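Local coordinates for protein GH86A beta-porphyranase (PDB 4AW7) that hydrolyses the beta-1,4 linkages between beta-D-galactose and alpha-L-galactose-6-sulfate in porphyran, the sulfated polysaccharide of red seaweed, releasing mostly disaccharides, at residues 365-375 and 386-396; 415-425 and 436-444. One frame throughout, in Å; residues are numbered along the deposited sequence.

Interaction 1. Residues 365-375 and 386-396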
loop_
_atom_site.group_PDB
_atom_site.type_symbol
_atom_site.label_atom_id
_atom_site.label_comp_id
_atom_site.label_asym_id
_atom_site.label_seq_id
_atom_site.Cartn_x
_atom_site.Cartn_y
_atom_site.Cartn_z
ATOM N N TRP A 365 -5.294 -5.658 15.514
ATOM C CA TRP A 365 -6.110 -4.601 14.955
ATOM C C TRP A 365 -7.602 -4.805 15.113
ATOM O O TRP A 365 -8.406 -4.023 14.629
ATOM C CB TRP A 365 -5.734 -4.401 13.479
ATOM C CG TRP A 365 -4.340 -3.852 13.320
ATOM C CD1 TRP A 365 -3.219 -4.535 13.010
ATOM C CD2 TRP A 365 -3.944 -2.492 13.526
ATOM N NE1 TRP A 365 -2.144 -3.692 13.008
ATOM C CE2 TRP A 365 -2.567 -2.424 13.315
ATOM C CE3 TRP A 365 -4.638 -1.326 13.826
ATOM C CZ2 TRP A 365 -1.861 -1.223 13.394
ATOM C CZ3 TRP A 365 -3.919 -0.129 13.924
ATOM C CH2 TRP A 365 -2.549 -0.106 13.677
ATOM N N LYS A 366 -8.012 -5.849 15.828
ATOM C CA LYS A 366 -9.439 -6.127 15.932
ATOM C C LYS A 366 -10.154 -4.980 16.649
ATOM O O LYS A 366 -9.648 -4.397 17.610
ATOM C CB LYS A 366 -9.682 -7.467 16.649
ATOM C CG LYS A 366 -11.162 -7.943 16.573
ATOM C CD LYS A 366 -11.282 -9.325 17.227
ATOM C CE LYS A 366 -12.709 -9.740 17.614
ATOM N NZ LYS A 366 -12.742 -11.129 18.054
ATOM N N ASN A 367 -11.320 -4.632 16.144
ATOM C CA ASN A 367 -12.149 -3.534 16.664
ATOM C C ASN A 367 -11.642 -2.138 16.431
ATOM O O ASN A 367 -12.357 -1.187 16.696
ATOM C CB ASN A 367 -12.540 -3.765 18.142
ATOM C CG ASN A 367 -13.447 -5.000 18.300
ATOM O OD1 ASN A 367 -14.519 -5.046 17.719
ATOM N ND2 ASN A 367 -12.992 -5.964 19.041
ATOM N N VAL A 368 -10.434 -1.990 15.888
ATOM C CA VAL A 368 -9.883 -0.661 15.666
ATOM C C VAL A 368 -10.643 0.001 14.517
ATOM O O VAL A 368 -10.691 -0.508 13.407
ATOM C CB VAL A 368 -8.371 -0.682 15.375
ATOM C CG1 VAL A 368 -7.853 0.723 15.029
ATOM C CG2 VAL A 368 -7.592 -1.296 16.546
ATOM N N LYS A 369 -11.214 1.138 14.809
ATOM C CA LYS A 369 -12.008 1.931 13.877
ATOM C C LYS A 369 -12.297 3.291 14.511
ATOM O O LYS A 369 -11.928 3.540 15.674
ATOM C CB LYS A 369 -13.272 1.191 13.493
ATOM C CG LYS A 369 -14.194 1.060 14.633
ATOM C CD LYS A 369 -15.562 0.428 14.324
ATOM C CE LYS A 369 -15.442 -0.955 13.846
ATOM N NZ LYS A 369 -16.581 -1.792 14.336
ATOM N N GLY A 370 -13.004 4.136 13.784
ATOM C CA GLY A 370 -13.358 5.443 14.261
ATOM C C GLY A 370 -12.764 6.560 13.466
ATOM O O GLY A 370 -12.041 6.341 12.485
ATOM N N GLU A 371 -13.023 7.778 13.895
ATOM C CA GLU A 371 -12.469 8.962 13.264
ATOM C C GLU A 371 -11.039 9.155 13.690
ATOM O O GLU A 371 -10.688 9.059 14.864
ATOM C CB GLU A 371 -13.286 10.187 13.625
ATOM C CG GLU A 371 -14.671 10.172 12.931
ATOM C CD GLU A 371 -15.556 11.314 13.325
ATOM O OE1 GLU A 371 -15.777 11.468 14.531
ATOM O OE2 GLU A 371 -16.058 12.007 12.423
ATOM N N ARG A 372 -10.174 9.448 12.742
ATOM C CA ARG A 372 -8.830 9.849 13.067
ATOM C C ARG A 372 -8.860 11.041 14.008
ATOM O O ARG A 372 -9.689 11.941 13.853
ATOM C CB ARG A 372 -8.077 10.233 11.790
ATOM C CG ARG A 372 -7.689 9.071 10.940
ATOM C CD ARG A 372 -7.285 9.530 9.556
ATOM N NE ARG A 372 -6.714 8.436 8.755
ATOM C CZ ARG A 372 -7.424 7.501 8.136
ATOM N NH1 ARG A 372 -8.755 7.490 8.123
ATOM N NH2 ARG A 372 -6.789 6.527 7.506
ATOM N N VAL A 373 -7.918 11.041 14.947
ATOM C CA VAL A 373 -7.665 12.212 15.782
ATOM C C VAL A 373 -6.232 12.659 15.612
ATOM O O VAL A 373 -5.396 11.919 15.081
ATOM C CB VAL A 373 -8.022 12.002 17.269
ATOM C CG1 VAL A 373 -9.545 11.665 17.368
ATOM C CG2 VAL A 373 -7.149 10.915 17.900
ATOM N N ASP A 374 -5.926 13.882 16.043
ATOM C CA ASP A 374 -4.601 14.391 15.751
ATOM C C ASP A 374 -3.534 13.631 16.509
ATOM O O ASP A 374 -3.692 13.347 17.692
ATOM C CB ASP A 374 -4.502 15.895 15.980
ATOM C CG ASP A 374 -3.334 16.500 15.264
ATOM O OD1 ASP A 374 -2.942 15.981 14.213
ATOM O OD2 ASP A 374 -2.766 17.472 15.747
ATOM N N ILE A 375 -2.435 13.343 15.839
ATOM C CA ILE A 375 -1.318 12.650 16.464
ATOM C C ILE A 375 -0.088 13.042 15.702
ATOM O O ILE A 375 -0.163 13.214 14.504
ATOM C CB ILE A 375 -1.561 11.036 16.627
ATOM C CG1 ILE A 375 -0.433 10.410 17.467
ATOM C CG2 ILE A 375 -1.814 10.326 15.311
ATOM C CD1 ILE A 375 -0.721 8.963 17.961
ATOM N N ALA A 386 -3.972 7.227 15.489
ATOM C CA ALA A 386 -4.982 7.253 16.554
ATOM C C ALA A 386 -6.354 7.446 15.959
ATOM O O ALA A 386 -6.539 8.206 15.008
ATOM C CB ALA A 386 -4.687 8.382 17.553
ATOM N N PHE A 387 -7.327 6.776 16.557
ATOM C CA PHE A 387 -8.734 6.788 16.118
ATOM C C PHE A 387 -9.638 6.804 17.323
ATOM O O PHE A 387 -9.354 6.172 18.346
ATOM C CB PHE A 387 -9.087 5.548 15.261
ATOM C CG PHE A 387 -8.086 5.246 14.194
ATOM C CD1 PHE A 387 -8.152 5.887 12.972
ATOM C CD2 PHE A 387 -7.052 4.341 14.411
ATOM C CE1 PHE A 387 -7.214 5.626 11.961
ATOM C CE2 PHE A 387 -6.117 4.082 13.431
ATOM C CZ PHE A 387 -6.196 4.715 12.208
ATOM N N LYS A 388 -10.758 7.517 17.184
ATOM C CA LYS A 388 -11.758 7.611 18.249
ATOM C C LYS A 388 -13.106 7.182 17.694
ATOM O O LYS A 388 -13.617 7.769 16.741
ATOM C CB LYS A 388 -11.828 9.031 18.778
ATOM C CG LYS A 388 -12.774 9.228 19.957
ATOM C CD LYS A 388 -12.917 10.757 20.391
ATOM C CE LYS A 388 -13.816 10.930 21.637
ATOM N NZ LYS A 388 -15.247 10.538 21.409
ATOM N N ASP A 389 -13.656 6.127 18.273
ATOM C CA ASP A 389 -14.951 5.575 17.894
ATOM C C ASP A 389 -15.868 5.690 19.085
ATOM O O ASP A 389 -15.807 4.878 19.999
ATOM C CB ASP A 389 -14.800 4.126 17.504
ATOM C CG ASP A 389 -16.082 3.492 17.035
ATOM O OD1 ASP A 389 -16.936 4.216 16.531
ATOM O OD2 ASP A 389 -16.196 2.251 17.161
ATOM N N GLY A 390 -16.692 6.723 19.080
ATOM C CA GLY A 390 -17.549 7.017 20.221
ATOM C C GLY A 390 -16.695 7.127 21.473
ATOM O O GLY A 390 -15.772 7.942 21.528
ATOM N N GLY A 391 -16.978 6.251 22.430
ATOM C CA GLY A 391 -16.288 6.214 23.708
ATOM C C GLY A 391 -15.045 5.342 23.784
ATOM O O GLY A 391 -14.600 5.028 24.878
ATOM N N ARG A 392 -14.484 4.949 22.639
ATOM C CA ARG A 392 -13.268 4.163 22.628
ATOM C C ARG A 392 -12.186 4.910 21.820
ATOM O O ARG A 392 -12.468 5.503 20.774
ATOM C CB ARG A 392 -13.537 2.819 21.994
ATOM C CG ARG A 392 -14.482 1.939 22.783
ATOM C CD ARG A 392 -13.840 1.456 24.081
ATOM N NE ARG A 392 -13.249 0.150 23.907
ATOM C CZ ARG A 392 -12.528 -0.503 24.813
ATOM N NH1 ARG A 392 -12.232 0.050 25.986
ATOM N NH2 ARG A 392 -12.065 -1.721 24.523
ATOM N N LEU A 393 -10.975 4.899 22.340
ATOM C CA LEU A 393 -9.790 5.485 21.727
ATOM C C LEU A 393 -8.772 4.376 21.457
ATOM O O LEU A 393 -8.505 3.539 22.310
ATOM C CB LEU A 393 -9.193 6.509 22.683
ATOM C CG LEU A 393 -7.960 7.277 22.204
ATOM C CD1 LEU A 393 -8.244 8.150 20.970
ATOM C CD2 LEU A 393 -7.399 8.139 23.389
ATOM N N TYR A 394 -8.215 4.401 20.240
ATOM C CA TYR A 394 -7.186 3.464 19.790
ATOM C C TYR A 394 -5.951 4.251 19.428
ATOM O O TYR A 394 -6.050 5.201 18.651
ATOM C CB TYR A 394 -7.647 2.643 18.572
ATOM C CG TYR A 394 -8.954 1.944 18.804
ATOM C CD1 TYR A 394 -8.976 0.693 19.406
ATOM C CD2 TYR A 394 -10.162 2.509 18.423
ATOM C CE1 TYR A 394 -10.152 0.044 19.645
ATOM C CE2 TYR A 394 -11.376 1.829 18.658
ATOM C CZ TYR A 394 -11.346 0.613 19.311
ATOM O OH TYR A 394 -12.565 -0.031 19.561
ATOM N N ILE A 395 -4.797 3.873 19.972
ATOM C CA ILE A 395 -3.506 4.557 19.672
ATOM C C ILE A 395 -2.526 3.472 19.277
ATOM O O ILE A 395 -2.362 2.506 20.009
ATOM C CB ILE A 395 -2.959 5.334 20.875
ATOM C CG1 ILE A 395 -3.933 6.453 21.295
ATOM C CG2 ILE A 395 -1.595 5.900 20.549
ATOM C CD1 ILE A 395 -3.623 7.027 22.707
ATOM N N ALA A 396 -1.921 3.594 18.084
ATOM C CA ALA A 396 -1.022 2.580 17.561
ATOM C C ALA A 396 0.347 3.153 17.281
ATOM O O ALA A 396 0.448 4.275 16.798
ATOM C CB ALA A 396 -1.594 1.918 16.282
HETATM O O HOH W 1 -15.223 10.016 16.844
#

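Interaction 2. Residues 415-425 and 436-444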
loop_
_atom_site.group_PDB
_atom_site.type_symbol
_atom_site.label_atom_id
_atom_site.label_comp_id
_atom_site.label_asym_id
_atom_site.label_seq_id
_atom_site.Cartn_x
_atom_site.Cartn_y
_atom_site.Cartn_z
ATOM N N TRP A 415 -4.515 13.160 29.697
ATOM C CA TRP A 415 -5.380 11.987 29.599
ATOM C C TRP A 415 -6.539 11.961 30.601
ATOM O O TRP A 415 -7.023 10.891 30.959
ATOM C CB TRP A 415 -4.557 10.700 29.774
ATOM C CG TRP A 415 -3.326 10.630 28.923
ATOM C CD1 TRP A 415 -2.045 10.751 29.337
ATOM C CD2 TRP A 415 -3.269 10.410 27.503
ATOM N NE1 TRP A 415 -1.187 10.612 28.284
ATOM C CE2 TRP A 415 -1.910 10.419 27.135
ATOM C CE3 TRP A 415 -4.235 10.191 26.522
ATOM C CZ2 TRP A 415 -1.487 10.200 25.831
ATOM C CZ3 TRP A 415 -3.803 9.997 25.199
ATOM C CH2 TRP A 415 -2.442 9.995 24.887
ATOM N N LYS A 416 -7.006 13.133 31.015
ATOM C CA LYS A 416 -8.040 13.200 32.065
ATOM C C LYS A 416 -9.306 12.410 31.739
ATOM O O LYS A 416 -9.976 11.885 32.651
ATOM C CB LYS A 416 -8.368 14.674 32.391
ATOM C CG LYS A 416 -9.319 15.360 31.415
ATOM C CD LYS A 416 -9.440 16.860 31.675
ATOM C CE LYS A 416 -10.382 17.516 30.684
ATOM N NZ LYS A 416 -11.785 17.000 30.791
ATOM N N ASP A 417 -9.650 12.329 30.451
ATOM C CA ASP A 417 -10.893 11.720 29.984
ATOM C C ASP A 417 -10.747 10.243 29.621
ATOM O O ASP A 417 -11.698 9.628 29.144
ATOM C CB ASP A 417 -11.379 12.485 28.742
ATOM C CG ASP A 417 -11.467 13.964 28.986
ATOM O OD1 ASP A 417 -12.291 14.364 29.838
ATOM O OD2 ASP A 417 -10.696 14.724 28.359
ATOM N N VAL A 418 -9.555 9.682 29.813
ATOM C CA VAL A 418 -9.213 8.335 29.339
ATOM C C VAL A 418 -9.084 7.388 30.540
ATOM O O VAL A 418 -8.581 7.781 31.596
ATOM C CB VAL A 418 -7.929 8.413 28.502
ATOM C CG1 VAL A 418 -7.458 7.006 28.049
ATOM C CG2 VAL A 418 -8.215 9.299 27.290
ATOM N N SER A 419 -9.576 6.170 30.371
ATOM C CA SER A 419 -9.565 5.157 31.429
ATOM C C SER A 419 -9.573 3.758 30.843
ATOM O O SER A 419 -9.722 3.600 29.638
ATOM C CB SER A 419 -10.805 5.327 32.331
ATOM O OG SER A 419 -12.016 5.064 31.622
ATOM N N ASN A 420 -9.450 2.736 31.688
ATOM C CA ASN A 420 -9.549 1.343 31.249
ATOM C C ASN A 420 -8.635 1.031 30.050
ATOM O O ASN A 420 -9.059 0.523 29.008
ATOM C CB ASN A 420 -10.981 0.974 30.970
ATOM C CG ASN A 420 -11.833 1.137 32.188
ATOM O OD1 ASN A 420 -11.369 0.872 33.310
ATOM N ND2 ASN A 420 -13.040 1.632 32.006
ATOM N N VAL A 421 -7.373 1.348 30.226
ATOM C CA VAL A 421 -6.373 1.160 29.181
ATOM C C VAL A 421 -5.931 -0.297 29.104
ATOM O O VAL A 421 -5.581 -0.938 30.112
ATOM C CB VAL A 421 -5.150 2.065 29.425
ATOM C CG1 VAL A 421 -4.114 1.904 28.315
ATOM C CG2 VAL A 421 -5.571 3.560 29.550
ATOM N N THR A 422 -5.918 -0.814 27.876
ATOM C CA THR A 422 -5.387 -2.140 27.560
ATOM C C THR A 422 -4.292 -1.981 26.496
ATOM O O THR A 422 -4.424 -1.219 25.532
ATOM C CB THR A 422 -6.490 -3.093 27.107
ATOM O OG1 THR A 422 -7.510 -3.186 28.125
ATOM C CG2 THR A 422 -5.967 -4.443 26.796
ATOM N N LYS A 423 -3.198 -2.676 26.692
ATOM C CA LYS A 423 -2.089 -2.644 25.771
ATOM C C LYS A 423 -2.010 -3.953 25.013
ATOM O O LYS A 423 -1.824 -5.026 25.621
ATOM C CB LYS A 423 -0.767 -2.407 26.508
ATOM C CG LYS A 423 0.409 -2.397 25.591
ATOM C CD LYS A 423 1.706 -1.986 26.244
ATOM C CE LYS A 423 2.116 -2.941 27.325
ATOM N NZ LYS A 423 2.638 -4.244 26.843
ATOM N N ARG A 424 -2.124 -3.889 23.692
ATOM C CA ARG A 424 -1.835 -5.021 22.819
ATOM C C ARG A 424 -0.451 -4.851 22.218
ATOM O O ARG A 424 -0.086 -3.780 21.772
ATOM C CB ARG A 424 -2.849 -5.065 21.686
ATOM C CG ARG A 424 -4.328 -5.034 22.106
ATOM C CD ARG A 424 -5.214 -4.933 20.898
ATOM N NE ARG A 424 -6.616 -4.858 21.250
ATOM C CZ ARG A 424 -7.582 -4.700 20.355
ATOM N NH1 ARG A 424 -7.280 -4.621 19.070
ATOM N NH2 ARG A 424 -8.840 -4.579 20.720
ATOM N N SER A 425 0.308 -5.932 22.176
ATOM C CA SER A 425 1.657 -5.927 21.636
ATOM C C SER A 425 1.875 -7.137 20.750
ATOM O O SER A 425 1.648 -8.249 21.190
ATOM C CB SER A 425 2.672 -5.964 22.761
ATOM O OG SER A 425 3.962 -6.138 22.262
ATOM N N TYR A 436 2.576 -12.333 21.084
ATOM C CA TYR A 436 1.408 -11.469 21.172
ATOM C C TYR A 436 0.906 -11.463 22.593
ATOM O O TYR A 436 0.622 -12.523 23.162
ATOM C CB TYR A 436 0.288 -11.934 20.218
ATOM C CG TYR A 436 -0.880 -10.981 20.275
ATOM C CD1 TYR A 436 -0.842 -9.786 19.579
ATOM C CD2 TYR A 436 -1.979 -11.230 21.074
ATOM C CE1 TYR A 436 -1.851 -8.900 19.665
ATOM C CE2 TYR A 436 -3.030 -10.338 21.155
ATOM C CZ TYR A 436 -2.949 -9.151 20.440
ATOM O OH TYR A 436 -3.944 -8.207 20.506
ATOM N N THR A 437 0.742 -10.273 23.152
ATOM C CA THR A 437 0.209 -10.103 24.509
ATOM C C THR A 437 -0.862 -9.021 24.556
ATOM O O THR A 437 -0.852 -8.069 23.754
ATOM C CB THR A 437 1.335 -9.773 25.516
ATOM O OG1 THR A 437 1.948 -8.528 25.153
ATOM C CG2 THR A 437 2.413 -10.882 25.556
ATOM N N GLU A 438 -1.792 -9.174 25.508
ATOM C CA GLU A 438 -2.787 -8.161 25.837
ATOM C C GLU A 438 -2.722 -8.012 27.353
ATOM O O GLU A 438 -2.837 -9.010 28.081
ATOM C CB GLU A 438 -4.174 -8.608 25.404
ATOM C CG GLU A 438 -5.313 -7.619 25.609
ATOM C CD GLU A 438 -6.594 -8.049 24.899
ATOM O OE1 GLU A 438 -6.679 -9.210 24.496
ATOM O OE2 GLU A 438 -7.510 -7.229 24.724
ATOM N N GLN A 439 -2.503 -6.786 27.813
ATOM C CA GLN A 439 -2.336 -6.472 29.237
ATOM C C GLN A 439 -3.167 -5.268 29.629
ATOM O O GLN A 439 -3.189 -4.240 28.948
ATOM C CB GLN A 439 -0.866 -6.151 29.503
ATOM C CG GLN A 439 0.030 -7.341 29.190
ATOM C CD GLN A 439 1.486 -6.986 29.116
ATOM O OE1 GLN A 439 1.850 -5.817 29.171
ATOM N NE2 GLN A 439 2.355 -8.020 29.008
ATOM N N ASN A 440 -3.817 -5.341 30.772
ATOM C CA ASN A 440 -4.450 -4.165 31.327
ATOM C C ASN A 440 -3.370 -3.359 32.009
ATOM O O ASN A 440 -2.464 -3.928 32.654
ATOM C CB ASN A 440 -5.543 -4.547 32.323
ATOM C CG ASN A 440 -6.689 -5.272 31.654
ATOM O OD1 ASN A 440 -7.000 -5.020 30.471
ATOM N ND2 ASN A 440 -7.277 -6.225 32.362
ATOM N N VAL A 441 -3.444 -2.055 31.865
ATOM C CA VAL A 441 -2.502 -1.182 32.526
ATOM C C VAL A 441 -3.306 -0.105 33.270
ATOM O O VAL A 441 -4.411 0.237 32.876
ATOM C CB VAL A 441 -1.462 -0.593 31.574
ATOM C CG1 VAL A 441 -0.656 -1.716 30.876
ATOM C CG2 VAL A 441 -2.104 0.317 30.589
ATOM N N PRO A 442 -2.760 0.428 34.368
ATOM C CA PRO A 442 -3.606 1.250 35.258
ATOM C C PRO A 442 -3.775 2.696 34.870
ATOM O O PRO A 442 -4.579 3.408 35.446
ATOM C CB PRO A 442 -2.858 1.148 36.588
ATOM C CG PRO A 442 -1.470 0.888 36.222
ATOM C CD PRO A 442 -1.521 -0.005 35.025
ATOM N N SER A 443 -2.994 3.144 33.882
ATOM C CA SER A 443 -3.062 4.502 33.377
ATOM C C SER A 443 -2.410 4.503 32.004
ATOM O O SER A 443 -1.680 3.577 31.659
ATOM C CB SER A 443 -2.339 5.466 34.321
ATOM O OG SER A 443 -1.029 5.041 34.601
ATOM N N MET A 444 -2.684 5.526 31.211
ATOM C CA MET A 444 -1.952 5.659 29.963
ATOM C C MET A 444 -0.487 5.815 30.308
ATOM O O MET A 444 -0.142 6.635 31.142
ATOM C CB MET A 444 -2.406 6.880 29.184
ATOM C CG MET A 444 -1.825 6.898 27.784
ATOM S SD MET A 444 -2.522 5.621 26.719
ATOM C CE MET A 444 -4.185 5.939 26.936
HETATM O O HOH W 2 -5.169 7.226 31.642
HETATM O O HOH W 3 -6.385 2.103 32.851
HETATM O O HOH W 4 0.771 -6.080 25.935
HETATM O O HOH W 5 -7.748 -4.900 23.813
#

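Interaction 1. Residues 365-375 and 386-396
Glu371 and Lys388 form an antiparallel hydrogen-bonded pair and Arg372 faces Phe387 as the adjoining non-hydrogen-bonded pair, where strands 371-375 and 386-389 meet with their directions 131° apart. Lys388 N reaches Glu371 O at 2.8 Å, and Glu371 N returns a more bent bond to Lys388 O; Val373 N to Ala386 O is longer, 3.2 Å. A type II' turn from Asp389 to Arg392 leads into strand 392-396, which receives residues 365-370. Gly370 passes so close to Lys388 O and Asp389 N that a beta carbon would clash with both.

Phe387 lies between two aliphatic groups: Val368 CG1 comes to its CD2, and Arg372 CG lies 3.6 Å from its CE1. The extended Arg372 chain runs beside the ring in the same direction, its guanidinium plane steeply inclined to it (83°) with CE1 over one face; Met305 O and Gln308 take its NH2. Tyr394 is covered on one face by the backbone of Val368, whose CA stands 3.9 Å from the ring centroid, almost on the normal, a CH-pi contact. Placed beside the backbone N of Val368 (CG1 being anti to it, chi1 175°), CG2 packs on Tyr394 CD1. Beyond the tyrosine, Trp365 CH2 touches Ala396 CB at 3.4 Å. Ala386 CB receives Val373 CG2 and Ile375 CD1; Ala386, Ile375 and Ile395 also pack on Val24 of strand 21-25.

Near the hairpin turn, a water donates to both Glu371 OE1 and Lys388 O, while Arg29 pairs with Glu371 OE2; Lys388 NZ instead bonds Gly390 O within the turn. As the chain leaves helix 359-365, aromatic and apolar packing on Tyr394 and Phe387 thus gives way to beta pairing with 386-389, joining that connection to the beta-sandwich sheet through buried apolar surface, with charged groups at the hairpin end.

Interaction 2. Residues 415-425 and 436-444
Thr422 and Arg424 oppose Asn440 and Glu438 as non-hydrogen-bonded pairs, alternating with the hydrogen-bonded pairs Lys423-Gln439 and Ser425-Thr437, in an antiparallel hairpin whose strands 421-425 and 436-441 run at 160°.

Lys423 N meets Gln439 O at 2.7 Å, nearly straight and in the carbonyl plane. Their side chains lie alongside each other, and the lysine chain, bent at chi3 and chi4, brings NZ to Gln439 OE1 (2.9 Å) from above the amide carbonyl plane. One water is also gripped by Lys423 O, Lys423 NZ and Thr437 OG1. On the face of Thr422 and Arg424, Thr422 CG2 packs on Glu438 CG, and a water links Arg424 NE to Glu438 OE2, atoms 4.3 Å apart and so beyond a salt bridge; Arg424 NH1 is held by Lys366 O and Leu364 O. Tyr436 OH lies against the aliphatic part of this arginine, 3.5 Å from CB.

At the other end Met444 crosses Trp415 at about a right angle. Its CG sits over the five-membered ring, 3.7 Å from the centroid, while SD stands above the six-membered ring at 4.6 Å, a Met-aromatic contact. The bends at chi2 (70°) and chi3 (52°) carry CE onto Val418 CG1 and Val421 CG2. A serine in place of Trp415 takes away the indole beneath Met444 CG and SD, and the methionine would probably be left beside a gap and freer to turn.

Polar links from Lys423 and Arg424 to Thr437, Glu438 and Gln439, direct or through water, thus suit the partly exposed hairpin, while Met444 and Val418 pack on strand 454-462, with the partly exposed Trp415 against the methionine.

How the interactions relate
Interaction 1 closes before interaction 2 opens along the chain, and their centres lie about 13 Å apart on the same side of the protein. Each is built on a beta hairpin, strands 371-377 and 382-389 in the first and 421-429 and 433-441 in the second, and both belong to one mixed sheet. Strand 454-462 joins them, pairing with 392-399 as well as with 418-419 and 421-429. They also touch directly: Ile395 CD1 packs on Trp415 CH2 at 3.9 Å, and Leu393 CD2 approaches Val418 CG2. Together they lie on one sheet of the beta-sandwich region, away from the porphyran-binding residues, with interaction 1 also reaching helix 293-305.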